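Local atomic coordinates of Thiosulfate:glutathione sulfurtransferase (Homo sapiens, PDB entry 6BEV), a protein that transfers the sulfane sulfur of thiosulfate to glutathione, yielding S-sulfanylglutathione and sulfite in the pathway of hydrogen sulfide metabolism. Residues Pro88-Gly102 with Leu115-Arg128. Residues are numbered along the deposited sequence; the frame is centred on the assembly and turned at random.
Sequences PKLEDEHLVFFCQMG and LGYTGARNYAGAYR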
ATOM      1  N   PRO A  88      -2.704  10.361  -0.239  1.00 12.62           N
ATOM      2  CA  PRO A  88      -3.197  10.042  -1.577  1.00 13.40           C
ATOM      3  C   PRO A  88      -4.525  10.725  -1.851  1.00 13.30           C
ATOM      4  O   PRO A  88      -5.281  11.065  -0.946  1.00 14.00           O
ATOM      5  CB  PRO A  88      -3.372   8.522  -1.534  1.00 14.29           C
ATOM      6  CG  PRO A  88      -3.537   8.191  -0.102  1.00 15.12           C
ATOM      7  CD  PRO A  88      -2.703   9.186   0.644  1.00 13.64           C
ATOM      8  N   LYS A  89      -4.827  10.881  -3.134  1.00 14.61           N
ATOM      9  CA  LYS A  89      -6.070  11.479  -3.605  1.00 15.28           C
ATOM     10  C   LYS A  89      -6.956  10.392  -4.199  1.00 14.50           C
ATOM     11  O   LYS A  89      -6.467   9.360  -4.659  1.00 14.18           O
ATOM     12  CB  LYS A  89      -5.776  12.550  -4.657  1.00 18.15           C
ATOM     13  CG  LYS A  89      -4.876  13.669  -4.135  1.00 21.32           C
ATOM     14  CD  LYS A  89      -4.469  14.662  -5.219  1.00 24.26           C
ATOM     15  CE  LYS A  89      -3.643  14.017  -6.331  1.00 26.11           C
ATOM     16  NZ  LYS A  89      -2.439  13.233  -5.872  1.00 26.99           N
ATOM     17  N   LEU A  90      -8.276  10.625  -4.159  0.59 15.44           N
ATOM     18  CA  LEU A  90      -9.215   9.593  -4.587  0.59 16.86           C
ATOM     19  C   LEU A  90      -9.004   9.217  -6.040  0.59 16.30           C
ATOM     20  O   LEU A  90      -9.301   8.086  -6.438  0.59 17.35           O
ATOM     21  CB  LEU A  90     -10.658  10.056  -4.401  0.59 18.51           C
ATOM     22  CG  LEU A  90     -11.313   9.679  -3.076  0.59 19.16           C
ATOM     23  CD1 LEU A  90     -10.669  10.427  -1.935  0.59 19.50           C
ATOM     24  CD2 LEU A  90     -12.816   9.953  -3.133  0.59 19.80           C
ATOM     25  N   GLU A  91      -8.519  10.151  -6.849  0.59 15.65           N
ATOM     26  CA  GLU A  91      -8.285   9.896  -8.260  0.59 15.69           C
ATOM     27  C   GLU A  91      -6.934   9.244  -8.536  0.59 13.78           C
ATOM     28  O   GLU A  91      -6.582   9.076  -9.717  0.59 14.05           O
ATOM     29  CB  GLU A  91      -8.401  11.203  -9.049  0.59 17.96           C
ATOM     30  CG  GLU A  91      -7.334  12.237  -8.715  0.59 20.41           C
ATOM     31  CD  GLU A  91      -7.770  13.240  -7.641  0.59 21.04           C
ATOM     32  OE1 GLU A  91      -8.721  12.957  -6.861  0.59 18.56           O
ATOM     33  OE2 GLU A  91      -7.147  14.324  -7.578  0.59 23.13           O
ATOM     34  N   ASP A  92      -6.176   8.857  -7.508  0.59 10.13           N
ATOM     35  CA  ASP A  92      -4.855   8.323  -7.790  0.59 11.57           C
ATOM     36  C   ASP A  92      -4.981   6.936  -8.383  0.59 12.48           C
ATOM     37  O   ASP A  92      -5.912   6.193  -8.081  0.59 13.94           O
ATOM     38  CB  ASP A  92      -4.014   8.230  -6.529  0.59 13.15           C
ATOM     39  CG  ASP A  92      -3.487   9.566  -6.074  0.59 13.10           C
ATOM     40  OD1 ASP A  92      -3.545  10.555  -6.839  0.59 15.99           O
ATOM     41  OD2 ASP A  92      -3.019   9.631  -4.920  0.59 14.63           O
ATOM     42  N   GLU A  93      -4.035   6.581  -9.243  1.00 13.93           N
ATOM     43  CA  GLU A  93      -4.003   5.211  -9.703  1.00 14.47           C
ATOM     44  C   GLU A  93      -2.885   4.425  -9.021  1.00 12.64           C
ATOM     45  O   GLU A  93      -1.909   4.990  -8.526  1.00 14.84           O
ATOM     46  CB  GLU A  93      -3.808   5.201 -11.214  1.00 16.68           C
ATOM     47  CG  GLU A  93      -4.956   5.839 -11.963  1.00 20.26           C
ATOM     48  CD  GLU A  93      -4.691   5.891 -13.444  1.00 24.33           C
ATOM     49  OE1 GLU A  93      -4.014   6.841 -13.893  1.00 26.38           O
ATOM     50  OE2 GLU A  93      -5.129   4.963 -14.153  1.00 27.07           O
ATOM     51  N   HIS A  94      -3.072   3.114  -8.956  1.00 12.80           N
ATOM     52  CA  HIS A  94      -2.058   2.191  -8.492  1.00 12.13           C
ATOM     53  C   HIS A  94      -1.562   2.544  -7.096  1.00 11.83           C
ATOM     54  O   HIS A  94      -0.352   2.642  -6.834  1.00 12.59           O
ATOM     55  CB  HIS A  94      -0.919   2.084  -9.486  1.00 12.63           C
ATOM     56  CG  HIS A  94      -1.374   1.864 -10.882  1.00 12.58           C
ATOM     57  ND1 HIS A  94      -2.044   0.728 -11.281  1.00 13.87           N
ATOM     58  CD2 HIS A  94      -1.254   2.645 -11.980  1.00 13.05           C
ATOM     59  CE1 HIS A  94      -2.307   0.817 -12.570  1.00 14.01           C
ATOM     60  NE2 HIS A  94      -1.838   1.969 -13.017  1.00 14.63           N
ATOM     61  N   LEU A  95      -2.526   2.691  -6.186  1.00 11.00           N
ATOM     62  CA  LEU A  95      -2.244   2.746  -4.755  1.00 10.48           C
ATOM     63  C   LEU A  95      -2.195   1.289  -4.292  1.00 10.38           C
ATOM     64  O   LEU A  95      -3.229   0.633  -4.165  1.00 11.23           O
ATOM     65  CB  LEU A  95      -3.319   3.537  -4.021  1.00 10.59           C
ATOM     66  CG  LEU A  95      -3.530   4.986  -4.487  1.00 10.61           C
ATOM     67  CD1 LEU A  95      -4.665   5.603  -3.703  1.00 11.16           C
ATOM     68  CD2 LEU A  95      -2.271   5.821  -4.354  1.00 11.37           C
ATOM     69  N   VAL A  96      -0.992   0.762  -4.098  1.00  9.83           N
ATOM     70  CA  VAL A  96      -0.784  -0.669  -3.909  1.00  9.87           C
ATOM     71  C   VAL A  96      -0.547  -0.961  -2.432  1.00 10.16           C
ATOM     72  O   VAL A  96       0.433  -0.494  -1.841  1.00 11.27           O
ATOM     73  CB  VAL A  96       0.380  -1.173  -4.771  1.00 10.21           C
ATOM     74  CG1 VAL A  96       0.632  -2.641  -4.496  1.00 10.87           C
ATOM     75  CG2 VAL A  96       0.083  -0.938  -6.244  1.00 10.54           C
ATOM     76  N   PHE A  97      -1.430  -1.770  -1.854  1.00 10.19           N
ATOM     77  CA  PHE A  97      -1.359  -2.178  -0.458  1.00  9.99           C
ATOM     78  C   PHE A  97      -0.835  -3.604  -0.370  1.00 10.06           C
ATOM     79  O   PHE A  97      -1.109  -4.436  -1.247  1.00 11.00           O
ATOM     80  CB  PHE A  97      -2.760  -2.079   0.174  1.00 10.50           C
ATOM     81  CG  PHE A  97      -3.305  -0.681   0.153  1.00 10.40           C
ATOM     82  CD1 PHE A  97      -3.999  -0.191  -0.946  1.00 11.07           C
ATOM     83  CD2 PHE A  97      -3.077   0.176   1.226  1.00 11.13           C
ATOM     84  CE1 PHE A  97      -4.446   1.117  -0.962  1.00 11.67           C
ATOM     85  CE2 PHE A  97      -3.524   1.479   1.201  1.00 11.76           C
ATOM     86  CZ  PHE A  97      -4.206   1.940   0.112  1.00 11.33           C
ATOM     87  N   PHE A  98      -0.100  -3.900   0.709  1.00 10.50           N
ATOM     88  CA  PHE A  98       0.381  -5.263   0.892  1.00 10.81           C
ATOM     89  C   PHE A  98       0.673  -5.544   2.361  1.00 10.69           C
ATOM     90  O   PHE A  98       1.031  -4.651   3.130  1.00 11.59           O
ATOM     91  CB  PHE A  98       1.652  -5.532   0.059  1.00 10.37           C
ATOM     92  CG  PHE A  98       2.863  -4.770   0.525  1.00 10.57           C
ATOM     93  CD1 PHE A  98       3.787  -5.319   1.416  1.00 11.69           C
ATOM     94  CD2 PHE A  98       3.082  -3.481   0.080  1.00 11.07           C
ATOM     95  CE1 PHE A  98       4.878  -4.567   1.851  1.00 12.15           C
ATOM     96  CE2 PHE A  98       4.181  -2.737   0.516  1.00 11.60           C
ATOM     97  CZ  PHE A  98       5.077  -3.280   1.394  1.00 12.66           C
ATOM     98  N   CYS A  99       0.610  -6.830   2.716  1.00 11.25           N
ATOM     99  CA  CYS A  99       1.163  -7.316   3.981  1.00 11.57           C
ATOM    100  C   CYS A  99       2.197  -8.400   3.658  1.00 12.21           C
ATOM    101  O   CYS A  99       2.801  -8.348   2.585  1.00 13.22           O
ATOM    102  CB  CYS A  99       0.064  -7.783   4.937  1.00 12.24           C
ATOM    103  SG  CYS A  99      -0.870  -9.202   4.334  1.00 12.78           S
ATOM    104  N   GLN A 100       2.451  -9.370   4.547  1.00 13.01           N
ATOM    105  CA  GLN A 100       3.442 -10.408   4.231  1.00 12.72           C
ATOM    106  C   GLN A 100       2.841 -11.625   3.534  1.00 12.83           C
ATOM    107  O   GLN A 100       3.589 -12.384   2.920  1.00 13.62           O
ATOM    108  CB  GLN A 100       4.280 -10.835   5.456  1.00 13.37           C
ATOM    109  CG  GLN A 100       3.711 -11.944   6.359  1.00 13.30           C
ATOM    110  CD  GLN A 100       2.547 -11.485   7.232  1.00 13.76           C
ATOM    111  OE1 GLN A 100       1.731 -10.634   6.848  1.00 14.80           O
ATOM    112  NE2 GLN A 100       2.469 -12.046   8.429  1.00 15.19           N
ATOM    113  N   MET A 101       1.515 -11.809   3.594  1.00 13.04           N
ATOM    114  CA  MET A 101       0.899 -13.004   3.020  1.00 14.25           C
ATOM    115  C   MET A 101      -0.452 -12.770   2.351  1.00 12.94           C
ATOM    116  O   MET A 101      -1.030 -13.734   1.829  1.00 16.04           O
ATOM    117  CB  MET A 101       0.829 -14.147   4.061  1.00 17.69           C
ATOM    118  CG  MET A 101       0.141 -13.806   5.372  1.00 17.20           C
ATOM    119  SD  MET A 101      -1.648 -13.659   5.255  1.00 18.36           S
ATOM    120  CE  MET A 101      -2.109 -15.325   4.803  1.00 20.57           C
ATOM    121  N   GLY A 102      -0.942 -11.530   2.291  1.00 12.97           N
ATOM    122  CA  GLY A 102      -2.082 -11.155   1.472  1.00 13.65           C
ATOM    123  C   GLY A 102      -3.296 -10.670   2.244  1.00 13.43           C
ATOM    124  O   GLY A 102      -4.042  -9.826   1.741  1.00 14.15           O
ATOM    125  N   LEU A 115     -13.897   3.724   0.670  1.00 11.29           N
ATOM    126  CA  LEU A 115     -13.848   5.149   0.956  1.00 11.62           C
ATOM    127  C   LEU A 115     -13.665   5.984  -0.300  1.00 11.87           C
ATOM    128  O   LEU A 115     -13.528   7.212  -0.205  1.00 13.24           O
ATOM    129  CB  LEU A 115     -12.764   5.445   1.991  1.00 12.09           C
ATOM    130  CG  LEU A 115     -13.015   4.827   3.370  1.00 12.85           C
ATOM    131  CD1 LEU A 115     -11.811   5.043   4.272  1.00 15.43           C
ATOM    132  CD2 LEU A 115     -14.270   5.374   4.024  1.00 13.64           C
ATOM    133  N   GLY A 116     -13.699   5.349  -1.470  1.00 11.60           N
ATOM    134  CA  GLY A 116     -13.682   6.051  -2.731  1.00 12.29           C
ATOM    135  C   GLY A 116     -12.366   6.027  -3.481  1.00 12.16           C
ATOM    136  O   GLY A 116     -12.278   6.644  -4.551  1.00 12.46           O
ATOM    137  N   TYR A 117     -11.345   5.325  -2.977  1.00 11.48           N
ATOM    138  CA  TYR A 117     -10.039   5.266  -3.643  1.00 11.58           C
ATOM    139  C   TYR A 117     -10.081   4.177  -4.702  1.00 11.66           C
ATOM    140  O   TYR A 117      -9.713   3.022  -4.471  1.00 11.95           O
ATOM    141  CB  TYR A 117      -8.921   5.049  -2.628  1.00 11.32           C
ATOM    142  CG  TYR A 117      -8.745   6.232  -1.706  1.00 11.76           C
ATOM    143  CD1 TYR A 117      -9.569   6.401  -0.593  1.00 12.22           C
ATOM    144  CD2 TYR A 117      -7.806   7.217  -1.964  1.00 12.55           C
ATOM    145  CE1 TYR A 117      -9.452   7.498   0.232  1.00 12.79           C
ATOM    146  CE2 TYR A 117      -7.678   8.315  -1.133  1.00 13.23           C
ATOM    147  CZ  TYR A 117      -8.505   8.458  -0.039  1.00 13.39           C
ATOM    148  OH  TYR A 117      -8.373   9.552   0.775  1.00 16.40           O
ATOM    149  N   THR A 118     -10.521   4.566  -5.894  1.00 12.36           N
ATOM    150  CA  THR A 118     -10.738   3.609  -6.974  1.00 13.03           C
ATOM    151  C   THR A 118      -9.438   3.016  -7.496  1.00 13.98           C
ATOM    152  O   THR A 118      -9.480   1.990  -8.193  1.00 16.23           O
ATOM    153  CB  THR A 118     -11.484   4.271  -8.132  1.00 15.65           C
ATOM    154  OG1 THR A 118     -10.760   5.421  -8.568  1.00 19.48           O
ATOM    155  CG2 THR A 118     -12.877   4.703  -7.722  1.00 15.90           C
ATOM    156  N   GLY A 119      -8.295   3.619  -7.178  1.00 12.11           N
ATOM    157  CA  GLY A 119      -6.990   3.134  -7.568  1.00 12.45           C
ATOM    158  C   GLY A 119      -6.350   2.165  -6.605  1.00 11.78           C
ATOM    159  O   GLY A 119      -5.220   1.731  -6.845  1.00 11.99           O
ATOM    160  N   ALA A 120      -7.034   1.805  -5.523  1.00 11.90           N
ATOM    161  CA  ALA A 120      -6.467   0.879  -4.554  1.00 11.33           C
ATOM    162  C   ALA A 120      -6.406  -0.529  -5.130  1.00 10.85           C
ATOM    163  O   ALA A 120      -7.383  -1.029  -5.691  1.00 12.12           O
ATOM    164  CB  ALA A 120      -7.312   0.889  -3.284  1.00 12.38           C
ATOM    165  N   ARG A 121      -5.251  -1.167  -4.971  1.00 10.94           N
ATOM    166  CA  ARG A 121      -5.020  -2.523  -5.443  1.00 12.05           C
ATOM    167  C   ARG A 121      -4.206  -3.288  -4.405  1.00 10.87           C
ATOM    168  O   ARG A 121      -3.365  -2.710  -3.728  1.00 11.26           O
ATOM    169  CB  ARG A 121      -4.231  -2.516  -6.777  1.00 12.55           C
ATOM    170  CG  ARG A 121      -4.830  -1.572  -7.829  1.00 13.54           C
ATOM    171  CD  ARG A 121      -4.017  -1.499  -9.102  1.00 13.49           C
ATOM    172  NE  ARG A 121      -4.085  -2.760  -9.818  1.00 12.71           N
ATOM    173  CZ  ARG A 121      -3.313  -3.079 -10.850  1.00 12.55           C
ATOM    174  NH1 ARG A 121      -2.402  -2.224 -11.280  1.00 12.94           N
ATOM    175  NH2 ARG A 121      -3.434  -4.266 -11.425  1.00 13.15           N
ATOM    176  N   ASN A 122      -4.421  -4.609  -4.328  1.00 11.94           N
ATOM    177  CA  ASN A 122      -3.716  -5.479  -3.387  1.00 11.79           C
ATOM    178  C   ASN A 122      -2.615  -6.214  -4.133  1.00 10.97           C
ATOM    179  O   ASN A 122      -2.893  -6.888  -5.130  1.00 11.50           O
ATOM    180  CB  ASN A 122      -4.687  -6.506  -2.798  1.00 13.12           C
ATOM    181  CG  ASN A 122      -4.040  -7.413  -1.760  1.00 12.52           C
ATOM    182  OD1 ASN A 122      -3.126  -7.018  -1.023  1.00 13.41           O
ATOM    183  ND2 ASN A 122      -4.530  -8.649  -1.693  1.00 14.07           N
ATOM    184  N   TYR A 123      -1.384  -6.118  -3.632  1.00 10.88           N
ATOM    185  CA  TYR A 123      -0.317  -6.988  -4.119  1.00 10.32           C
ATOM    186  C   TYR A 123      -0.455  -8.323  -3.371  1.00 10.54           C
ATOM    187  O   TYR A 123       0.133  -8.550  -2.313  1.00 11.67           O
ATOM    188  CB  TYR A 123       1.049  -6.329  -3.961  1.00 10.46           C
ATOM    189  CG  TYR A 123       2.187  -7.287  -4.233  1.00 10.15           C
ATOM    190  CD1 TYR A 123       2.092  -8.227  -5.245  1.00 10.60           C
ATOM    191  CD2 TYR A 123       3.333  -7.288  -3.453  1.00 10.38           C
ATOM    192  CE1 TYR A 123       3.108  -9.147  -5.466  1.00 10.84           C
ATOM    193  CE2 TYR A 123       4.352  -8.190  -3.675  1.00 10.47           C
ATOM    194  CZ  TYR A 123       4.235  -9.127  -4.677  1.00 10.79           C
ATOM    195  OH  TYR A 123       5.242 -10.042  -4.862  1.00 11.72           O
ATOM    196  N   ALA A 124      -1.273  -9.213  -3.947  1.00 11.61           N
ATOM    197  CA  ALA A 124      -1.662 -10.446  -3.260  1.00 12.80           C
ATOM    198  C   ALA A 124      -0.479 -11.368  -2.988  1.00 12.78           C
ATOM    199  O   ALA A 124      -0.461 -12.063  -1.965  1.00 14.00           O
ATOM    200  CB  ALA A 124      -2.740 -11.170  -4.061  1.00 13.71           C
ATOM    201  N   GLY A 125       0.515 -11.393  -3.876  1.00 12.63           N
ATOM    202  CA  GLY A 125       1.699 -12.204  -3.609  1.00 13.43           C
ATOM    203  C   GLY A 125       2.397 -11.780  -2.330  1.00 13.20           C
ATOM    204  O   GLY A 125       2.952 -12.604  -1.597  1.00 14.71           O
ATOM    205  N   ALA A 126       2.390 -10.477  -2.057  1.00 12.52           N
ATOM    206  CA  ALA A 126       2.765  -9.925  -0.755  1.00 12.53           C
ATOM    207  C   ALA A 126       4.267  -9.986  -0.465  1.00 12.76           C
ATOM    208  O   ALA A 126       5.067 -10.385  -1.319  1.00 12.94           O
ATOM    209  CB  ALA A 126       1.928 -10.574   0.357  1.00 14.19           C
ATOM    210  N   TYR A 127       4.670  -9.564   0.743  1.00 12.37           N
ATOM    211  CA  TYR A 127       6.097  -9.407   1.028  1.00 12.92           C
ATOM    212  C   TYR A 127       6.856 -10.732   0.963  1.00 12.96           C
ATOM    213  O   TYR A 127       8.010 -10.760   0.532  1.00 13.82           O
ATOM    214  CB  TYR A 127       6.264  -8.701   2.377  1.00 13.35           C
ATOM    215  CG  TYR A 127       7.669  -8.367   2.825  1.00 14.00           C
ATOM    216  CD1 TYR A 127       8.537  -7.599   2.050  1.00 14.69           C
ATOM    217  CD2 TYR A 127       8.107  -8.780   4.077  1.00 14.51           C
ATOM    218  CE1 TYR A 127       9.819  -7.289   2.509  1.00 14.90           C
ATOM    219  CE2 TYR A 127       9.363  -8.464   4.538  1.00 15.92           C
ATOM    220  CZ  TYR A 127      10.215  -7.711   3.762  1.00 15.07           C
ATOM    221  OH  TYR A 127      11.473  -7.421   4.240  1.00 17.51           O
ATOM    222  N   ARG A 128       6.244 -11.843   1.376  1.00 13.60           N
ATOM    223  CA  ARG A 128       6.986 -13.099   1.270  1.00 14.07           C
ATOM    224  C   ARG A 128       7.301 -13.439  -0.182  1.00 14.60           C
ATOM    225  O   ARG A 128       8.398 -13.913  -0.477  1.00 15.12           O
ATOM    226  CB  ARG A 128       6.267 -14.253   1.959  1.00 14.88           C
ATOM    227  CG  ARG A 128       6.309 -14.213   3.468  1.00 15.00           C
ATOM    228  CD  ARG A 128       5.449 -15.323   4.029  1.00 16.49           C
ATOM    229  NE  ARG A 128       5.256 -15.215   5.469  1.00 16.64           N
ATOM    230  CZ  ARG A 128       4.228 -15.748   6.116  1.00 16.83           C
ATOM    231  NH1 ARG A 128       3.281 -16.404   5.450  1.00 18.05           N
ATOM    232  NH2 ARG A 128       4.126 -15.595   7.428  1.00 17.60           N
TER
HETATM  233  O   HOH W   1      -7.494  12.622  -0.584  1.00 22.40           O
HETATM  234  O   HOH W   2      -7.544   5.915  -5.754  1.00 14.24           O
HETATM  235  O   HOH W   3      -8.259   5.707  -9.674  1.00 23.15           O
HETATM  236  O   HOH W   4      -0.941  -8.347   0.513  0.50  8.34           O
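The loop around Cys99, which carries the persulfide intermediate, is tied directly to the start of the last helix: Tyr127 N reaches Cys99 O at 2.9 Å, in the carbonyl plane, and Arg128 N bonds Gln100 O. Just before these donors, Ala126 presses its CB against the same loop, 3.3 Å from Cys99 O. A water bridges the segments, accepting from Cys99 N and donating to Tyr123 O. On the cysteine itself, SG receives weak hydrogen bonds from Met101 N and Gly102 N. Gln100, its CG between backbone N and carbonyl carbon (chi1 87°) and its amide oxygen held by Arg104, lays CG over one face of the Arg128 guanidinium.

Upstream, strands 95-98 and 120-122 pair in parallel. The bonds of Phe97 N to Arg121 O and Tyr123 N to Phe97 O are nearly straight, both 2.9 Å. Arg121 bends at chi3 (68°) to bring NH1 to His94 ND1 at 3.0 Å, while Glu31 forms a salt bridge with the same nitrogen; NE bonds Ala24 O and NH2 bonds Thr26 O, so several partners hold the guanidinium. At the far end Leu90 CD1 makes a CH-pi contact over one face of Tyr117, 3.8 Å from the ring centroid. Connected through helix 103-114, the two strands form a beta-alpha-beta crossover of the rhodanese fold, its active-site loop running from strand end to helix N-terminus.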